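Penicillin-binding protein 2B (Streptococcus pneumoniae, PDB 2WAD) forms peptide cross-links between neighbouring glycan strands of cell wall peptidoglycan as a transpeptidase, and is a target of penicillin. Local coordinates at residues 586-594 / 604-615; 337-346 / 357-365. All coordinates share one frame; numbering follows the deposited sequence.

Contact 1. Residues 586-594 / 604-615; sequences QGFYQVSHG and FSDGATVSISGK. Unlike the reference sequence in segment 586-594: Ser592 (reference Ala). Unlike the reference sequence in segment 604-615: Asp606 (reference Asn), Thr609 (reference Leu).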
loop_
_atom_site.group_PDB
_atom_site.type_symbol
_atom_site.label_atom_id
_atom_site.label_comp_id
_atom_site.label_asym_id
_atom_site.label_seq_id
_atom_site.Cartn_x
_atom_site.Cartn_y
_atom_site.Cartn_z
ATOM N N GLN A 586 1.088 23.210 -23.891
ATOM C CA GLN A 586 0.750 23.370 -25.311
ATOM C C GLN A 586 1.178 22.116 -26.075
ATOM O O GLN A 586 0.466 21.660 -26.966
ATOM C CB GLN A 586 1.395 24.641 -25.905
ATOM C CG GLN A 586 1.023 24.991 -27.349
ATOM C CD GLN A 586 -0.451 25.374 -27.547
ATOM O OE1 GLN A 586 -1.106 25.874 -26.634
ATOM N NE2 GLN A 586 -0.972 25.144 -28.749
ATOM N N GLY A 587 2.321 21.539 -25.720
ATOM C CA GLY A 587 2.724 20.287 -26.345
ATOM C C GLY A 587 1.755 19.141 -26.095
ATOM O O GLY A 587 1.376 18.425 -27.019
ATOM N N PHE A 588 1.360 18.944 -24.840
ATOM C CA PHE A 588 0.390 17.890 -24.495
ATOM C C PHE A 588 -0.963 18.155 -25.155
ATOM O O PHE A 588 -1.742 17.235 -25.430
ATOM C CB PHE A 588 0.203 17.740 -22.973
ATOM C CG PHE A 588 1.253 16.895 -22.295
ATOM C CD1 PHE A 588 2.579 16.925 -22.708
ATOM C CD2 PHE A 588 0.916 16.062 -21.232
ATOM C CE1 PHE A 588 3.564 16.161 -22.072
ATOM C CE2 PHE A 588 1.899 15.274 -20.603
ATOM C CZ PHE A 588 3.219 15.335 -21.035
ATOM N N TYR A 589 -1.264 19.422 -25.390
ATOM C CA TYR A 589 -2.546 19.752 -26.003
ATOM C C TYR A 589 -2.541 19.417 -27.494
ATOM O O TYR A 589 -3.510 18.872 -28.010
ATOM C CB TYR A 589 -2.896 21.230 -25.802
ATOM C CG TYR A 589 -4.168 21.635 -26.531
ATOM C CD1 TYR A 589 -5.426 21.461 -25.948
ATOM C CD2 TYR A 589 -4.112 22.172 -27.816
ATOM C CE1 TYR A 589 -6.578 21.813 -26.613
ATOM C CE2 TYR A 589 -5.264 22.537 -28.489
ATOM C CZ TYR A 589 -6.489 22.360 -27.871
ATOM O OH TYR A 589 -7.652 22.706 -28.502
ATOM N N GLN A 590 -1.437 19.725 -28.171
ATOM C CA GLN A 590 -1.254 19.419 -29.586
ATOM C C GLN A 590 -1.054 17.925 -29.885
ATOM O O GLN A 590 -1.307 17.474 -30.999
ATOM C CB GLN A 590 -0.114 20.283 -30.163
ATOM C CG GLN A 590 -0.444 21.807 -30.224
ATOM C CD GLN A 590 0.564 22.665 -31.006
ATOM O OE1 GLN A 590 1.365 22.174 -31.813
ATOM N NE2 GLN A 590 0.538 23.966 -30.743
ATOM N N VAL A 591 -0.579 17.156 -28.912
ATOM C CA VAL A 591 -0.477 15.710 -29.051
ATOM C C VAL A 591 -1.874 15.170 -29.370
ATOM O O VAL A 591 -2.014 14.188 -30.106
ATOM C CB VAL A 591 -0.015 15.060 -27.715
ATOM C CG1 VAL A 591 -0.345 13.571 -27.673
ATOM C CG2 VAL A 591 1.478 15.288 -27.487
ATOM N N SER A 592 -2.899 15.799 -28.797
ATOM C CA SER A 592 -4.261 15.288 -28.927
ATOM C C SER A 592 -5.146 16.106 -29.872
ATOM O O SER A 592 -6.245 15.669 -30.179
ATOM C CB SER A 592 -4.959 15.174 -27.576
ATOM O OG SER A 592 -4.973 16.430 -26.921
ATOM N N HIS A 593 -4.681 17.272 -30.322
ATOM C CA HIS A 593 -5.493 18.177 -31.137
ATOM C C HIS A 593 -4.819 18.548 -32.451
ATOM O O HIS A 593 -5.415 19.250 -33.269
ATOM C CB HIS A 593 -5.898 19.451 -30.380
ATOM C CG HIS A 593 -6.823 19.200 -29.219
ATOM N ND1 HIS A 593 -6.388 18.714 -28.001
ATOM C CD2 HIS A 593 -8.156 19.387 -29.091
ATOM C CE1 HIS A 593 -7.418 18.599 -27.181
ATOM N NE2 HIS A 593 -8.504 18.989 -27.821
ATOM N N GLY A 594 -3.583 18.091 -32.650
ATOM C CA GLY A 594 -2.798 18.486 -33.822
ATOM C C GLY A 594 -3.293 17.953 -35.161
ATOM O O GLY A 594 -4.074 17.010 -35.224
ATOM N N PHE A 604 -6.759 10.258 -28.359
ATOM C CA PHE A 604 -7.206 10.872 -27.093
ATOM C C PHE A 604 -8.528 11.644 -27.247
ATOM O O PHE A 604 -9.342 11.639 -26.333
ATOM C CB PHE A 604 -6.190 11.888 -26.524
ATOM C CG PHE A 604 -5.017 11.283 -25.796
ATOM C CD1 PHE A 604 -5.212 10.434 -24.722
ATOM C CD2 PHE A 604 -3.713 11.607 -26.170
ATOM C CE1 PHE A 604 -4.144 9.877 -24.026
ATOM C CE2 PHE A 604 -2.616 11.067 -25.471
ATOM C CZ PHE A 604 -2.833 10.192 -24.398
ATOM N N SER A 605 -8.693 12.361 -28.356
ATOM C CA SER A 605 -9.842 13.258 -28.544
ATOM C C SER A 605 -11.024 12.574 -29.219
ATOM O O SER A 605 -12.124 13.118 -29.208
ATOM C CB SER A 605 -9.470 14.459 -29.413
ATOM O OG SER A 605 -8.257 15.045 -28.996
ATOM N N ASP A 606 -10.798 11.394 -29.791
ATOM C CA ASP A 606 -11.810 10.696 -30.595
ATOM C C ASP A 606 -12.936 10.122 -29.732
ATOM O O ASP A 606 -12.812 9.025 -29.178
ATOM C CB ASP A 606 -11.148 9.592 -31.428
ATOM C CG ASP A 606 -12.125 8.869 -32.352
ATOM O OD1 ASP A 606 -13.330 9.217 -32.383
ATOM O OD2 ASP A 606 -11.673 7.939 -33.060
ATOM N N GLY A 607 -14.034 10.864 -29.627
ATOM C CA GLY A 607 -15.112 10.508 -28.710
ATOM C C GLY A 607 -14.910 11.038 -27.293
ATOM O O GLY A 607 -15.612 10.634 -26.368
ATOM N N ALA A 608 -13.965 11.960 -27.131
ATOM C CA ALA A 608 -13.741 12.670 -25.867
ATOM C C ALA A 608 -14.879 13.614 -25.476
ATOM O O ALA A 608 -15.245 14.489 -26.267
ATOM C CB ALA A 608 -12.433 13.447 -25.929
ATOM N N THR A 609 -15.407 13.462 -24.256
ATOM C CA THR A 609 -16.522 14.293 -23.784
ATOM C C THR A 609 -16.063 15.576 -23.081
ATOM O O THR A 609 -16.870 16.467 -22.821
ATOM C CB THR A 609 -17.527 13.508 -22.893
ATOM O OG1 THR A 609 -16.908 13.123 -21.654
ATOM C CG2 THR A 609 -18.016 12.267 -23.592
ATOM N N VAL A 610 -14.768 15.654 -22.765
ATOM C CA VAL A 610 -14.108 16.890 -22.341
ATOM C C VAL A 610 -12.794 16.978 -23.102
ATOM O O VAL A 610 -12.307 15.967 -23.615
ATOM C CB VAL A 610 -13.747 16.905 -20.818
ATOM C CG1 VAL A 610 -14.980 17.158 -19.956
ATOM C CG2 VAL A 610 -13.012 15.628 -20.417
ATOM N N SER A 611 -12.233 18.182 -23.166
ATOM C CA SER A 611 -10.937 18.406 -23.786
ATOM C C SER A 611 -9.829 17.708 -22.989
ATOM O O SER A 611 -9.663 17.953 -21.800
ATOM C CB SER A 611 -10.660 19.904 -23.859
ATOM O OG SER A 611 -9.356 20.138 -24.368
ATOM N N ILE A 612 -9.078 16.849 -23.669
ATOM C CA ILE A 612 -8.042 16.007 -23.096
ATOM C C ILE A 612 -6.675 16.416 -23.650
ATOM O O ILE A 612 -6.526 16.626 -24.866
ATOM C CB ILE A 612 -8.305 14.519 -23.449
ATOM C CG1 ILE A 612 -9.622 14.070 -22.808
ATOM C CG2 ILE A 612 -7.150 13.655 -22.958
ATOM C CD1 ILE A 612 -9.968 12.648 -23.012
ATOM N N SER A 613 -5.701 16.552 -22.748
ATOM C CA SER A 613 -4.298 16.764 -23.104
ATOM C C SER A 613 -3.494 15.550 -22.626
ATOM O O SER A 613 -3.841 14.918 -21.626
ATOM C CB SER A 613 -3.788 18.037 -22.432
ATOM O OG SER A 613 -4.543 19.170 -22.835
ATOM N N GLY A 614 -2.441 15.175 -23.335
ATOM C CA GLY A 614 -1.725 13.985 -22.916
ATOM C C GLY A 614 -0.450 13.737 -23.692
ATOM O O GLY A 614 0.022 14.615 -24.427
ATOM N N LYS A 615 0.084 12.524 -23.556
ATOM C CA LYS A 615 1.339 12.158 -24.235
ATOM C C LYS A 615 1.357 10.633 -24.367
ATOM O O LYS A 615 0.990 9.924 -23.440
ATOM C CB LYS A 615 2.540 12.667 -23.411
ATOM C CG LYS A 615 3.924 12.359 -23.969
ATOM C CD LYS A 615 4.172 13.155 -25.241
ATOM C CE LYS A 615 5.453 12.732 -25.952
ATOM N NZ LYS A 615 5.347 11.365 -26.597
#

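Contact 2. Residues 337-346 / 357-365; sequences AKYSEGVYAV and SMSGLKHDL. Unlike the reference sequence in segment 357-365: Leu361 (reference Ile).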
loop_
_atom_site.group_PDB
_atom_site.type_symbol
_atom_site.label_atom_id
_atom_site.label_comp_id
_atom_site.label_asym_id
_atom_site.label_seq_id
_atom_site.Cartn_x
_atom_site.Cartn_y
_atom_site.Cartn_z
ATOM N N ALA A 337 -1.001 -8.808 -27.091
ATOM C CA ALA A 337 -0.687 -8.845 -25.663
ATOM C C ALA A 337 -0.072 -10.165 -25.207
ATOM O O ALA A 337 0.024 -10.417 -24.009
ATOM C CB ALA A 337 -1.930 -8.531 -24.847
ATOM N N LYS A 338 0.353 -10.993 -26.162
ATOM C CA LYS A 338 0.756 -12.364 -25.867
ATOM C C LYS A 338 1.852 -12.470 -24.795
ATOM O O LYS A 338 1.779 -13.318 -23.898
ATOM C CB LYS A 338 1.221 -13.043 -27.151
ATOM C CG LYS A 338 1.599 -14.507 -26.963
ATOM C CD LYS A 338 2.137 -15.081 -28.274
ATOM C CE LYS A 338 2.680 -16.504 -28.113
ATOM N NZ LYS A 338 1.853 -17.533 -28.811
ATOM N N TYR A 339 2.880 -11.633 -24.913
ATOM C CA TYR A 339 3.967 -11.599 -23.931
ATOM C C TYR A 339 3.922 -10.411 -22.988
ATOM O O TYR A 339 4.936 -10.095 -22.386
ATOM C CB TYR A 339 5.315 -11.608 -24.646
ATOM C CG TYR A 339 5.439 -12.828 -25.524
ATOM C CD1 TYR A 339 5.494 -14.093 -24.959
ATOM C CD2 TYR A 339 5.429 -12.720 -26.906
ATOM C CE1 TYR A 339 5.577 -15.221 -25.745
ATOM C CE2 TYR A 339 5.499 -13.844 -27.705
ATOM C CZ TYR A 339 5.580 -15.094 -27.114
ATOM O OH TYR A 339 5.654 -16.239 -27.882
ATOM N N SER A 340 2.759 -9.766 -22.880
ATOM C CA SER A 340 2.544 -8.650 -21.962
ATOM C C SER A 340 2.216 -9.148 -20.558
ATOM O O SER A 340 1.312 -9.970 -20.389
ATOM C CB SER A 340 1.425 -7.754 -22.501
ATOM O OG SER A 340 1.137 -6.712 -21.586
ATOM N N GLU A 341 2.898 -8.633 -19.538
ATOM C CA GLU A 341 2.605 -9.038 -18.154
ATOM C C GLU A 341 1.307 -8.508 -17.571
ATOM O O GLU A 341 0.977 -8.842 -16.445
ATOM C CB GLU A 341 3.672 -8.549 -17.178
ATOM C CG GLU A 341 5.068 -8.633 -17.651
ATOM C CD GLU A 341 5.464 -7.387 -18.374
ATOM O OE1 GLU A 341 5.363 -7.374 -19.620
ATOM O OE2 GLU A 341 5.898 -6.453 -17.677
ATOM N N GLY A 342 0.588 -7.648 -18.278
ATOM C CA GLY A 342 -0.677 -7.170 -17.732
ATOM C C GLY A 342 -0.886 -5.714 -18.095
ATOM O O GLY A 342 -0.186 -5.222 -18.949
ATOM N N VAL A 343 -1.843 -5.041 -17.463
ATOM C CA VAL A 343 -2.118 -3.656 -17.817
ATOM C C VAL A 343 -2.525 -2.960 -16.516
ATOM O O VAL A 343 -3.163 -3.596 -15.670
ATOM C CB VAL A 343 -3.215 -3.564 -18.914
ATOM C CG1 VAL A 343 -4.487 -4.192 -18.406
ATOM C CG2 VAL A 343 -3.476 -2.082 -19.336
ATOM N N TYR A 344 -2.118 -1.701 -16.342
ATOM C CA TYR A 344 -2.293 -0.989 -15.077
ATOM C C TYR A 344 -2.721 0.450 -15.373
ATOM O O TYR A 344 -2.292 1.018 -16.372
ATOM C CB TYR A 344 -0.961 -1.001 -14.281
ATOM C CG TYR A 344 -0.596 -2.414 -13.882
ATOM C CD1 TYR A 344 -0.986 -2.937 -12.648
ATOM C CD2 TYR A 344 0.068 -3.246 -14.768
ATOM C CE1 TYR A 344 -0.705 -4.246 -12.296
ATOM C CE2 TYR A 344 0.336 -4.574 -14.434
ATOM C CZ TYR A 344 -0.059 -5.066 -13.202
ATOM O OH TYR A 344 0.199 -6.375 -12.874
ATOM N N ALA A 345 -3.555 1.026 -14.510
ATOM C CA ALA A 345 -4.043 2.382 -14.658
ATOM C C ALA A 345 -4.214 2.948 -13.267
ATOM O O ALA A 345 -4.699 2.255 -12.385
ATOM C CB ALA A 345 -5.389 2.428 -15.382
ATOM N N VAL A 346 -3.838 4.208 -13.096
ATOM C CA VAL A 346 -4.016 4.922 -11.840
ATOM C C VAL A 346 -4.550 6.280 -12.267
ATOM O O VAL A 346 -4.000 6.925 -13.169
ATOM C CB VAL A 346 -2.659 5.149 -11.069
ATOM C CG1 VAL A 346 -2.848 6.130 -9.894
ATOM C CG2 VAL A 346 -2.098 3.854 -10.525
ATOM N N SER A 357 -8.754 5.971 -8.667
ATOM C CA SER A 357 -8.685 4.516 -8.730
ATOM C C SER A 357 -7.263 4.085 -9.031
ATOM O O SER A 357 -6.500 4.836 -9.635
ATOM C CB SER A 357 -9.604 3.938 -9.814
ATOM O OG SER A 357 -9.076 4.292 -11.070
ATOM N N MET A 358 -6.948 2.869 -8.599
ATOM C CA MET A 358 -5.688 2.195 -8.813
ATOM C C MET A 358 -6.060 0.782 -9.255
ATOM O O MET A 358 -6.431 -0.027 -8.417
ATOM C CB MET A 358 -4.944 1.984 -7.479
ATOM C CG MET A 358 -5.123 3.028 -6.428
ATOM S SD MET A 358 -4.529 2.645 -4.763
ATOM C CE MET A 358 -3.085 1.576 -5.015
ATOM N N SER A 359 -5.892 0.458 -10.533
ATOM C CA SER A 359 -6.404 -0.792 -11.085
ATOM C C SER A 359 -5.261 -1.516 -11.758
ATOM O O SER A 359 -4.441 -0.884 -12.431
ATOM C CB SER A 359 -7.443 -0.498 -12.182
ATOM O OG SER A 359 -8.724 -0.229 -11.635
ATOM N N GLY A 360 -5.247 -2.839 -11.651
ATOM C CA GLY A 360 -4.225 -3.599 -12.351
ATOM C C GLY A 360 -4.723 -4.988 -12.696
ATOM O O GLY A 360 -5.515 -5.582 -11.963
ATOM N N LEU A 361 -4.274 -5.497 -13.835
ATOM C CA LEU A 361 -4.666 -6.833 -14.256
ATOM C C LEU A 361 -3.372 -7.529 -14.592
ATOM O O LEU A 361 -2.607 -7.039 -15.405
ATOM C CB LEU A 361 -5.550 -6.773 -15.500
ATOM C CG LEU A 361 -6.256 -8.079 -15.873
ATOM C CD1 LEU A 361 -7.099 -8.606 -14.736
ATOM C CD2 LEU A 361 -7.088 -7.907 -17.133
ATOM N N LYS A 362 -3.118 -8.658 -13.949
ATOM C CA LYS A 362 -1.858 -9.339 -14.105
ATOM C C LYS A 362 -2.070 -10.493 -15.056
ATOM O O LYS A 362 -3.043 -11.248 -14.937
ATOM C CB LYS A 362 -1.390 -9.844 -12.743
ATOM C CG LYS A 362 -0.063 -10.546 -12.772
ATOM C CD LYS A 362 0.226 -11.042 -11.361
ATOM C CE LYS A 362 1.680 -11.464 -11.203
ATOM N NZ LYS A 362 1.983 -12.595 -12.106
ATOM N N HIS A 363 -1.162 -10.604 -16.019
ATOM C CA HIS A 363 -1.190 -11.694 -16.979
ATOM C C HIS A 363 0.039 -12.576 -16.778
ATOM O O HIS A 363 1.159 -12.186 -17.127
ATOM C CB HIS A 363 -1.256 -11.152 -18.426
ATOM C CG HIS A 363 -1.185 -12.212 -19.484
ATOM N ND1 HIS A 363 -0.306 -12.159 -20.544
ATOM C CD2 HIS A 363 -1.881 -13.367 -19.637
ATOM C CE1 HIS A 363 -0.461 -13.232 -21.301
ATOM N NE2 HIS A 363 -1.415 -13.980 -20.774
ATOM N N ASP A 364 -0.194 -13.778 -16.254
ATOM C CA ASP A 364 0.848 -14.770 -15.974
ATOM C C ASP A 364 1.431 -15.342 -17.255
ATOM O O ASP A 364 0.711 -15.990 -18.029
ATOM C CB ASP A 364 0.205 -15.927 -15.201
ATOM C CG ASP A 364 1.223 -16.786 -14.474
ATOM O OD1 ASP A 364 2.195 -17.238 -15.116
ATOM O OD2 ASP A 364 1.045 -16.996 -13.254
ATOM N N LEU A 365 2.729 -15.141 -17.471
ATOM C CA LEU A 365 3.347 -15.554 -18.724
ATOM C C LEU A 365 3.620 -17.058 -18.776
ATOM O O LEU A 365 4.050 -17.567 -19.804
ATOM C CB LEU A 365 4.629 -14.768 -19.026
ATOM C CG LEU A 365 4.490 -13.250 -19.053
ATOM C CD1 LEU A 365 5.793 -12.637 -19.541
ATOM C CD2 LEU A 365 3.341 -12.885 -20.001
#

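Contact 1. Residues 586-594 / 604-615
Phe588 and Gly614 meet where helix residues 586-593 pass at nearly a right angle to strand residues 613-615. One backbone bond crosses here: Gly614 N donates to Phe588 O (3.0 Å), approaching from above the carbonyl plane. The missing side chain of Gly614 makes room for the Phe604 ring. Val591 CB lies 3.3 Å from Gly614 O. Over one face of the Phe588 ring, near its rim, sits Lys615 CB, a CH-pi contact 3.9 Å from the centroid. Val591 CG1 reaches the edge of the Phe604 ring, and that ring is backed by Pro663 and Ala666 of helix 661-676. Ser592 completes this tight part: its CB is 3.7 Å from Phe604 CB, and OG, held between the backbone N and the carbonyl carbon (chi1 57°), donates to Ile612 O at 2.6 Å.

Lys615 opens a sequence consistent with the K(T/S)G motif of the penicillin-binding transpeptidase fold, on an edge strand of the central sheet. Its chain bends away from the helix so that NZ hydrogen-bonds Ser443 OG, close to Ser386, the likely site of the acyl-ester intermediate.

The looser side begins at the partly exposed His593, whose ring is fixed in rotation by its own helix: Tyr589 O lies in the imidazole plane and accepts from ND1 (2.9 Å), one ring face rests over Tyr589 CE1, and His593 CE1 comes 3.2 Å from Ile612 O. Ser611 OG only approaches this ring and is hydrogen-bonded to Thr640 OG1. Beyond it, the Ser605-Ala608 type II turn leads into solvent through Asp606 and Gly607.

Contact 2. Residues 337-346 / 357-365
Ser357 O lies 3.3 Å from Val346 CA, a CA-H...O contact near one end of an antiparallel beta hairpin, strands 342-348 and 355-363, in the central sheet of the transpeptidase domain. Met358 follows as the non-hydrogen-bonded partner of Val346, and the two side chains share the face on which helix 376-379 packs.

At Ser359 the pairing becomes hydrogen-bonded: its N donates to Ala345 O (2.8 Å) and its O accepts from Ala345 N. Its side chain is on the other face, toward helix 314-334, where OG bonds to Asp321. Gly360 has no side chain, and a CB there would run into Tyr344 CD1, which lies 3.3 Å from Gly360 CA. With CG beside the backbone N and anti to the carbonyl carbon (chi1 -65°), the Tyr344 ring swings across to the neighbouring strand until one face stands over Leu361 N and its OH hydrogen-bonds Asp373 OD2.

Leu361 exchanges two backbone bonds with Val343, and its CB touches Val343 CG1 at 4.0 Å. Lys362 runs beside Tyr344 in the same direction, its CB 3.8 Å from the tyrosine OH. In Gly342, its partner in a non-hydrogen-bonded pair, a CB would be jammed against the carbonyl O of Glu341 and would also clash with Leu361 O.

His363, the last residue of the strand, pairs with Glu341, just before strand 342-346. While its N donates to Glu341 O (2.8 Å), its ring is turned in toward the type I turn 337-340. There ND1 bonds Ser340 O at 2.7 Å, with the carbonyl oxygen in the ring plane, and CE1 offers its edge to Lys338 O. Past Asp364, Leu365 points toward the first segment, and its CD2 comes to 3.6 Å from Ser340 O.

Overall arrangement
Both contacts belong to one antiparallel sheet of the transpeptidase domain, ordered 370-372, 355-363, 342-348, 645-650, 634-638, 613-616. Contact 2 comes first along the chain and joins two adjacent strands of one hairpin; contact 1 closes later, where helix 578-593 packs on the edge strand 613-616. Strands 645-650 and 634-638 lie between them, so their centres are 24 Å apart and their nearest atoms about 11 Å, without touching. The segment carrying the likely nucleophile Ser386 falls between the two in sequence. Contact 1 thus borders the active site through Lys615, whereas contact 2 builds the sheet away from it, and the shared sheet is what connects them.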